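Local structure of dihydropteridine reductase (Dictyostelium discoideum, 3ORF) at residues F221-S224 with R230-N233; L213-E218 with K244-T249; S76-I81 with A127-K132. The protein catalyses the NADH- or NADPH-dependent reduction of dihydropteridine to tetrahydropteridine, as a homodimer with the Rossmann fold of the short-chain dehydrogenase/reductase family. All blocks are in the same frame, centred on the assembly; numbering follows the deposited sequence.

Contact 1 (F221-S224 with R230-N233); sequences FEWS and RPTN
The indole of Trp223 is overlapped by Pro231, whose CD sits over one ring face, offset toward the rim. This is a CH-pi contact: Pro231 CD is 3.7 Å from the centroid of the five-membered ring of Trp223, and its nearest atom there is Trp223 NE1 at 3.4 Å. The side chains cross at about a right angle, and the CD-CG edge of the proline meets the indole, Pro231 CG lying 3.9 Å from Trp223 CZ2 on the benzene half. With CG of Trp223 turned beside its own backbone N, chi1 of -67° sets the indole alongside Pro231 with one face against its CD.

The setting is a beta-alpha-beta crossover of the Rossmann fold. After strand 184-190 the chain passes helix 196-201 and then helix 213-225, which leads, through the loop that carries Arg230 and Pro231, into the adjacent parallel strand 236-242. Trp223 also packs on Leu186, Ile188 and Val237, and Pro231 on Leu186 and Val237, which places the CH-pi pair between helix and sheet.

Arg230 adds the polar half of the contact. Its chain runs extended from CG to NE, passing Trp223 with CG 4.0 Å from Trp223 CB, and delivers the guanidinium edge to a carbonyl in the last turn of the helix. Arg230 NE donates to Trp223 O at 2.9 Å in a nearly straight bond (168° at the hydrogen), the oxygen lying almost exactly in the guanidinium plane. Arg230 NH2 reaches the same oxygen at 3.4 Å, a weak second bond with a bent path. A positive group beside these C-terminal carbonyls probably eases the negative end of the helix dipole. The remaining terminal nitrogen, Arg230 NH1, is bonded to Gly137 O, which helps fix the rotation of the guanidinium.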
loop_
_atom_site.group_PDB
_atom_site.type_symbol
_atom_site.label_atom_id
_atom_site.label_comp_id
_atom_site.label_asym_id
_atom_site.label_seq_id
_atom_site.Cartn_x
_atom_site.Cartn_y
_atom_site.Cartn_z
ATOM N N PHE A 221 -14.537 7.498 21.723
ATOM C CA PHE A 221 -14.647 7.619 23.156
ATOM C C PHE A 221 -15.354 6.435 23.795
ATOM O O PHE A 221 -14.867 5.925 24.784
ATOM C CB PHE A 221 -15.331 8.915 23.582
ATOM C CG PHE A 221 -15.240 9.145 25.091
ATOM C CD1 PHE A 221 -14.036 9.492 25.666
ATOM C CD2 PHE A 221 -16.376 9.048 25.892
ATOM C CE1 PHE A 221 -13.966 9.730 27.088
ATOM C CE2 PHE A 221 -16.341 9.287 27.282
ATOM C CZ PHE A 221 -15.142 9.610 27.890
ATOM N N GLU A 222 -16.486 6.003 23.239
ATOM C CA GLU A 222 -17.163 4.770 23.693
ATOM C C GLU A 222 -16.224 3.548 23.659
ATOM O O GLU A 222 -16.178 2.787 24.624
ATOM C CB GLU A 222 -18.493 4.542 22.924
ATOM C CG GLU A 222 -19.211 3.176 23.124
ATOM C CD GLU A 222 -20.375 2.887 22.087
ATOM O OE1 GLU A 222 -20.433 3.485 20.969
ATOM O OE2 GLU A 222 -21.228 2.011 22.393
ATOM N N TRP A 223 -15.448 3.367 22.594
ATOM C CA TRP A 223 -14.533 2.242 22.559
ATOM C C TRP A 223 -13.386 2.410 23.559
ATOM O O TRP A 223 -12.890 1.447 24.052
ATOM C CB TRP A 223 -13.925 2.023 21.169
ATOM C CG TRP A 223 -14.872 1.568 20.037
ATOM C CD1 TRP A 223 -16.047 0.880 20.129
ATOM C CD2 TRP A 223 -14.657 1.803 18.629
ATOM N NE1 TRP A 223 -16.581 0.672 18.856
ATOM C CE2 TRP A 223 -15.735 1.212 17.929
ATOM C CE3 TRP A 223 -13.624 2.425 17.896
ATOM C CZ2 TRP A 223 -15.842 1.274 16.547
ATOM C CZ3 TRP A 223 -13.729 2.470 16.487
ATOM C CH2 TRP A 223 -14.828 1.913 15.845
ATOM N N SER A 224 -12.951 3.645 23.794
ATOM C CA SER A 224 -11.860 3.951 24.755
ATOM C C SER A 224 -12.174 3.669 26.242
ATOM O O SER A 224 -11.259 3.370 26.994
ATOM C CB SER A 224 -11.477 5.406 24.631
ATOM O OG SER A 224 -10.965 5.557 23.335
ATOM N N ARG A 230 -16.043 -2.795 22.108
ATOM C CA ARG A 230 -15.081 -2.892 21.015
ATOM C C ARG A 230 -15.371 -3.973 19.981
ATOM O O ARG A 230 -15.679 -5.124 20.311
ATOM C CB ARG A 230 -13.666 -3.101 21.551
ATOM C CG ARG A 230 -13.025 -1.815 22.068
ATOM C CD ARG A 230 -11.695 -2.147 22.887
ATOM N NE ARG A 230 -11.271 -0.973 23.646
ATOM C CZ ARG A 230 -10.077 -0.804 24.249
ATOM N NH1 ARG A 230 -9.116 -1.698 24.214
ATOM N NH2 ARG A 230 -9.847 0.297 24.909
ATOM N N PRO A 231 -15.298 -3.616 18.685
ATOM C CA PRO A 231 -15.443 -4.739 17.732
ATOM C C PRO A 231 -14.282 -5.726 17.861
ATOM O O PRO A 231 -13.255 -5.413 18.385
ATOM C CB PRO A 231 -15.333 -4.059 16.348
ATOM C CG PRO A 231 -15.535 -2.572 16.606
ATOM C CD PRO A 231 -15.172 -2.309 18.036
ATOM N N THR A 232 -14.432 -6.905 17.290
ATOM C CA THR A 232 -13.332 -7.821 17.065
ATOM C C THR A 232 -12.015 -7.156 16.629
ATOM O O THR A 232 -11.966 -6.328 15.718
ATOM C CB THR A 232 -13.758 -8.966 16.029
ATOM O OG1 THR A 232 -14.691 -9.802 16.702
ATOM C CG2 THR A 232 -12.596 -9.861 15.658
ATOM N N ASN A 233 -10.928 -7.660 17.190
ATOM C CA ASN A 233 -9.628 -7.066 16.966
ATOM C C ASN A 233 -9.331 -7.226 15.471
ATOM O O ASN A 233 -9.457 -8.351 14.893
ATOM C CB ASN A 233 -8.587 -7.839 17.841
ATOM C CG ASN A 233 -7.239 -7.106 17.962
ATOM O OD1 ASN A 233 -7.033 -6.050 17.374
ATOM N ND2 ASN A 233 -6.311 -7.674 18.727
#

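Contact 2 (L213-E218 with K244-T249); sequences LSEVAE and KVTTWT
This is a helix-on-strand contact at the margin of the Rossmann sheet, where the start of helix 213-225 lies across strand 245-250, the outermost strand on this side within the chain. The local axes pass 11.0 Å apart at an angle of 41°, a separation bridged by alternate residues of the strand, Thr246 and Trp248, which both face the helix.

Glu215 and Thr246 make the polar link. Their side chains slide past each other in opposite directions, and Thr246 OG1 donates to Glu215 OE1 at 2.7 Å, coming from above the carboxylate plane, 44° out of it. Glu215 spans the distance because its chain is extended beyond CG. Thr246 OG1 is shared with Thr241 OG1 of the preceding strand, so a single hydroxyl joins the helix to both strands. An alanine in place of Glu215 takes the carboxylate away, and Thr246 OG1 would probably be left with Thr241 alone and the strand without this polar tie to the helix.

Trp248 brings the rim of its indole rather than a face. Its benzene edge meets the helix backbone, CZ2 at 3.8 Å from Glu215 O and CH2 at 4.1 Å from Val216 CA, while Val216 CG2 lies 4.4 Å from Trp248 CH2. The ring has further partners: Phe239 stacks with it and Lys219 makes a cation-pi contact.

Thr246 and Trp248 thus attach to the helix strand 245-250, the antiparallel second arm of the hairpin with 236-242, which ends the otherwise parallel sheet of this alpha-beta-alpha sandwich.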
loop_
_atom_site.group_PDB
_atom_site.type_symbol
_atom_site.label_atom_id
_atom_site.label_comp_id
_atom_site.label_asym_id
_atom_site.label_seq_id
_atom_site.Cartn_x
_atom_site.Cartn_y
_atom_site.Cartn_z
ATOM N N LEU A 213 -18.127 15.071 12.502
ATOM C CA LEU A 213 -16.865 14.622 13.075
ATOM C C LEU A 213 -17.048 14.252 14.582
ATOM O O LEU A 213 -16.416 13.299 15.093
ATOM C CB LEU A 213 -15.813 15.718 12.861
ATOM C CG LEU A 213 -15.535 16.034 11.391
ATOM C CD1 LEU A 213 -14.612 17.215 11.316
ATOM C CD2 LEU A 213 -14.928 14.890 10.683
ATOM N N SER A 214 -17.976 14.956 15.269
ATOM C CA SER A 214 -18.199 14.740 16.686
ATOM C C SER A 214 -18.796 13.367 16.857
ATOM O O SER A 214 -18.652 12.813 17.903
ATOM C CB SER A 214 -19.128 15.823 17.301
ATOM O OG SER A 214 -20.464 15.679 16.830
ATOM N N GLU A 215 -19.441 12.782 15.839
ATOM C CA GLU A 215 -19.934 11.402 16.031
ATOM C C GLU A 215 -18.782 10.453 15.890
ATOM O O GLU A 215 -18.733 9.449 16.542
ATOM C CB GLU A 215 -21.067 10.990 15.086
ATOM C CG GLU A 215 -22.249 11.880 15.153
ATOM C CD GLU A 215 -23.512 11.285 14.491
ATOM O OE1 GLU A 215 -23.578 10.067 14.271
ATOM O OE2 GLU A 215 -24.466 12.040 14.234
ATOM N N VAL A 216 -17.840 10.758 15.026
ATOM C CA VAL A 216 -16.651 9.922 15.049
ATOM C C VAL A 216 -15.925 9.928 16.420
ATOM O O VAL A 216 -15.612 8.887 16.997
ATOM C CB VAL A 216 -15.732 10.281 13.833
ATOM C CG1 VAL A 216 -14.517 9.359 13.867
ATOM C CG2 VAL A 216 -16.591 10.113 12.571
ATOM N N ALA A 217 -15.679 11.119 16.949
ATOM C CA ALA A 217 -15.125 11.274 18.303
ATOM C C ALA A 217 -15.867 10.509 19.380
ATOM O O ALA A 217 -15.233 9.855 20.231
ATOM C CB ALA A 217 -15.044 12.752 18.710
ATOM N N GLU A 218 -17.192 10.620 19.377
ATOM C CA GLU A 218 -18.031 9.917 20.365
ATOM C C GLU A 218 -17.894 8.389 20.269
ATOM O O GLU A 218 -17.736 7.691 21.309
ATOM C CB GLU A 218 -19.482 10.411 20.190
ATOM C CG GLU A 218 -20.635 9.666 20.898
ATOM C CD GLU A 218 -21.946 10.536 20.927
ATOM O OE1 GLU A 218 -21.926 11.688 20.354
ATOM O OE2 GLU A 218 -22.976 10.078 21.528
ATOM N N LYS A 244 -29.065 12.102 8.687
ATOM C CA LYS A 244 -28.627 12.208 10.087
ATOM C C LYS A 244 -28.630 10.922 10.967
ATOM O O LYS A 244 -28.494 11.042 12.174
ATOM C CB LYS A 244 -29.395 13.313 10.847
ATOM C CG LYS A 244 -29.245 14.747 10.300
ATOM C CD LYS A 244 -29.978 15.765 11.236
ATOM C CE LYS A 244 -29.163 17.075 11.333
ATOM N NZ LYS A 244 -29.711 18.176 12.214
ATOM N N VAL A 245 -28.852 9.724 10.426
ATOM C CA VAL A 245 -28.852 8.477 11.248
ATOM C C VAL A 245 -27.554 7.803 10.852
ATOM O O VAL A 245 -27.363 7.495 9.687
ATOM C CB VAL A 245 -30.011 7.461 10.874
ATOM C CG1 VAL A 245 -30.065 6.263 11.866
ATOM C CG2 VAL A 245 -31.368 8.147 10.831
ATOM N N THR A 246 -26.649 7.580 11.773
ATOM C CA THR A 246 -25.350 6.990 11.394
ATOM C C THR A 246 -25.331 5.494 11.702
ATOM O O THR A 246 -25.733 5.097 12.791
ATOM C CB THR A 246 -24.175 7.671 12.145
ATOM O OG1 THR A 246 -24.182 9.071 11.841
ATOM C CG2 THR A 246 -22.786 7.050 11.723
ATOM N N THR A 247 -24.919 4.671 10.745
ATOM C CA THR A 247 -24.832 3.225 10.986
ATOM C C THR A 247 -23.386 2.745 10.942
ATOM O O THR A 247 -22.688 2.988 9.963
ATOM C CB THR A 247 -25.684 2.434 9.918
ATOM O OG1 THR A 247 -27.052 2.931 9.888
ATOM C CG2 THR A 247 -25.694 0.941 10.212
ATOM N N TRP A 248 -22.931 2.049 11.981
ATOM C CA TRP A 248 -21.574 1.513 12.005
ATOM C C TRP A 248 -21.641 0.019 11.767
ATOM O O TRP A 248 -22.389 -0.653 12.481
ATOM C CB TRP A 248 -20.942 1.758 13.369
ATOM C CG TRP A 248 -20.901 3.184 13.781
ATOM C CD1 TRP A 248 -21.951 3.961 14.287
ATOM C CD2 TRP A 248 -19.752 4.021 13.731
ATOM N NE1 TRP A 248 -21.475 5.250 14.544
ATOM C CE2 TRP A 248 -20.137 5.303 14.201
ATOM C CE3 TRP A 248 -18.437 3.824 13.321
ATOM C CZ2 TRP A 248 -19.217 6.380 14.278
ATOM C CZ3 TRP A 248 -17.527 4.906 13.401
ATOM C CH2 TRP A 248 -17.931 6.160 13.868
ATOM N N THR A 249 -20.889 -0.488 10.772
ATOM C CA THR A 249 -20.854 -1.918 10.383
ATOM C C THR A 249 -19.425 -2.509 10.473
ATOM O O THR A 249 -18.508 -2.067 9.736
ATOM C CB THR A 249 -21.300 -2.100 8.882
ATOM O OG1 THR A 249 -22.487 -1.325 8.647
ATOM C CG2 THR A 249 -21.632 -3.590 8.583
#

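Contact 3 (S76-I81 with A127-K132); sequences SVIEKI and AHIGAK
Helices 71-82 and 108-133 run side by side in nearly the same direction, their local axes 10.6 Å apart and inclined by 22°, with the CA atoms of Ile78 and Ile129 the nearest across the gap at 6.5 Å. Such pairing is a feature of the Rossmann fold: each helix is the connection into a parallel strand, 88-93 for the first and 138-143 for the second, and the two lie as neighbours on one side of the sheet.

The helix-helix contact turns on Ile78. It points at the opposite helix and divides its branches among His128, Ile129 and Lys132. CG1 of Ile78 approaches the edge of the imidazole in the ring plane, 3.7 Å from His128 CD2. With CG of His128 anti to its backbone N, chi1 of -178° carries the ring to where its CD2 edge meets Ile78. Ile78 CD1 is directed at the side chain of Ile129 in apolar packing, but the modelled spacing there is too short for two carbons and the exact fit is doubtful. On the sheet side, Ile129 also packs on Ile52, as do Val77 and Ile81 of the first helix.

Helix 108-133 faces the partner subunit as well. His128 packs on Phe108 of the second subunit and Lys132 on Ser104 of the second subunit, so the helix 108-133 side of the contact also takes part in the dimer interface. Lys132 touches Ile78 at its root: Ile78 CG2 is 3.7 Å from Lys132 CB, beyond which the lysine chain bends at chi2 (-57°) and carries NZ away from the isoleucine.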
loop_
_atom_site.group_PDB
_atom_site.type_symbol
_atom_site.label_atom_id
_atom_site.label_comp_id
_atom_site.label_asym_id
_atom_site.label_seq_id
_atom_site.Cartn_x
_atom_site.Cartn_y
_atom_site.Cartn_z
ATOM N N SER A 76 12.222 10.682 16.696
ATOM C CA SER A 76 12.449 11.806 17.648
ATOM C C SER A 76 11.251 12.128 18.464
ATOM O O SER A 76 11.361 12.308 19.669
ATOM C CB SER A 76 12.906 13.091 16.950
ATOM O OG SER A 76 14.078 12.765 16.236
ATOM N N VAL A 77 10.092 12.187 17.798
ATOM C CA VAL A 77 8.878 12.540 18.469
ATOM C C VAL A 77 8.499 11.432 19.484
ATOM O O VAL A 77 8.072 11.735 20.633
ATOM C CB VAL A 77 7.760 12.934 17.427
ATOM C CG1 VAL A 77 7.050 11.697 16.890
ATOM C CG2 VAL A 77 6.797 13.796 18.055
ATOM N N ILE A 78 8.715 10.163 19.114
ATOM C CA ILE A 78 8.539 9.069 20.096
ATOM C C ILE A 78 9.567 9.250 21.193
ATOM O O ILE A 78 9.215 9.200 22.379
ATOM C CB ILE A 78 8.790 7.666 19.552
ATOM C CG1 ILE A 78 7.853 7.325 18.405
ATOM C CG2 ILE A 78 8.611 6.629 20.661
ATOM C CD1 ILE A 78 6.418 7.605 18.732
ATOM N N GLU A 79 10.826 9.481 20.803
ATOM C CA GLU A 79 11.874 9.693 21.830
ATOM C C GLU A 79 11.538 10.868 22.770
ATOM O O GLU A 79 11.730 10.745 23.959
ATOM C CB GLU A 79 13.294 9.721 21.199
ATOM C CG GLU A 79 13.648 8.341 20.481
ATOM C CD GLU A 79 15.012 8.273 19.766
ATOM O OE1 GLU A 79 15.492 9.262 19.131
ATOM O OE2 GLU A 79 15.603 7.182 19.855
ATOM N N LYS A 80 10.929 11.940 22.228
ATOM C CA LYS A 80 10.479 13.094 23.016
ATOM C C LYS A 80 9.359 12.763 23.958
ATOM O O LYS A 80 9.395 13.157 25.108
ATOM C CB LYS A 80 10.013 14.254 22.136
ATOM C CG LYS A 80 11.083 15.117 21.517
ATOM C CD LYS A 80 10.417 16.141 20.586
ATOM C CE LYS A 80 11.436 16.834 19.677
ATOM N NZ LYS A 80 10.737 17.643 18.631
ATOM N N ILE A 81 8.341 12.067 23.473
ATOM C CA ILE A 81 7.151 11.776 24.272
ATOM C C ILE A 81 7.467 10.768 25.396
ATOM O O ILE A 81 6.883 10.792 26.510
ATOM C CB ILE A 81 6.061 11.180 23.364
ATOM C CG1 ILE A 81 5.512 12.253 22.400
ATOM C CG2 ILE A 81 4.963 10.567 24.201
ATOM C CD1 ILE A 81 4.574 11.747 21.370
ATOM N N ALA A 127 1.974 2.593 13.323
ATOM C CA ALA A 127 2.346 1.249 13.838
ATOM C C ALA A 127 3.516 1.361 14.844
ATOM O O ALA A 127 3.448 0.906 16.021
ATOM C CB ALA A 127 2.660 0.309 12.695
ATOM N N HIS A 128 4.577 2.016 14.422
ATOM C CA HIS A 128 5.702 2.248 15.345
ATOM C C HIS A 128 5.341 2.987 16.663
ATOM O O HIS A 128 5.751 2.596 17.735
ATOM C CB HIS A 128 6.805 3.016 14.607
ATOM C CG HIS A 128 8.019 3.263 15.457
ATOM N ND1 HIS A 128 9.010 2.323 15.616
ATOM C CD2 HIS A 128 8.358 4.313 16.252
ATOM C CE1 HIS A 128 9.931 2.794 16.447
ATOM N NE2 HIS A 128 9.550 3.990 16.862
ATOM N N ILE A 129 4.583 4.083 16.544
ATOM C CA ILE A 129 4.205 4.940 17.672
ATOM C C ILE A 129 3.405 4.130 18.656
ATOM O O ILE A 129 3.659 4.230 19.876
ATOM C CB ILE A 129 3.406 6.152 17.162
ATOM C CG1 ILE A 129 4.333 7.169 16.466
ATOM C CG2 ILE A 129 2.678 6.848 18.285
ATOM C CD1 ILE A 129 3.633 8.162 15.701
ATOM N N GLY A 130 2.450 3.321 18.142
ATOM C CA GLY A 130 1.693 2.404 18.972
ATOM C C GLY A 130 2.528 1.321 19.629
ATOM O O GLY A 130 2.477 1.097 20.861
ATOM N N ALA A 131 3.303 0.593 18.847
ATOM C CA ALA A 131 4.222 -0.361 19.483
ATOM C C ALA A 131 5.029 0.282 20.636
ATOM O O ALA A 131 5.220 -0.334 21.689
ATOM C CB ALA A 131 5.161 -0.946 18.472
ATOM N N LYS A 132 5.487 1.524 20.461
ATOM C CA LYS A 132 6.355 2.123 21.520
ATOM C C LYS A 132 5.593 2.759 22.685
ATOM O O LYS A 132 6.064 2.686 23.809
ATOM C CB LYS A 132 7.400 3.128 20.965
ATOM C CG LYS A 132 8.573 2.514 20.147
ATOM C CD LYS A 132 9.403 1.455 20.893
ATOM C CE LYS A 132 10.740 1.136 20.177
ATOM N NZ LYS A 132 11.011 -0.308 19.920
#

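Overall arrangement
Followed from the N terminus, the chain first closes contact 3, where helix 108-133 returns to helix 71-82 after strand 88-93 and brings the pair to the dimer interface. Contacts 1 and 2 come later and share helix 213-225. Contact 2 opens at the start of that helix and closes only on edge strand 245-250, tying the two together; the short connection closed by contact 1, which ties the helix end to the loop entering strand 236-242, falls wholly within that span. None of the loops cross. Contacts 2 and 3 lie on opposite sides of the chain's centre, their centres about 29 Å apart, and contact 1 does not touch contact 3, their nearest atoms being about 12 Å apart.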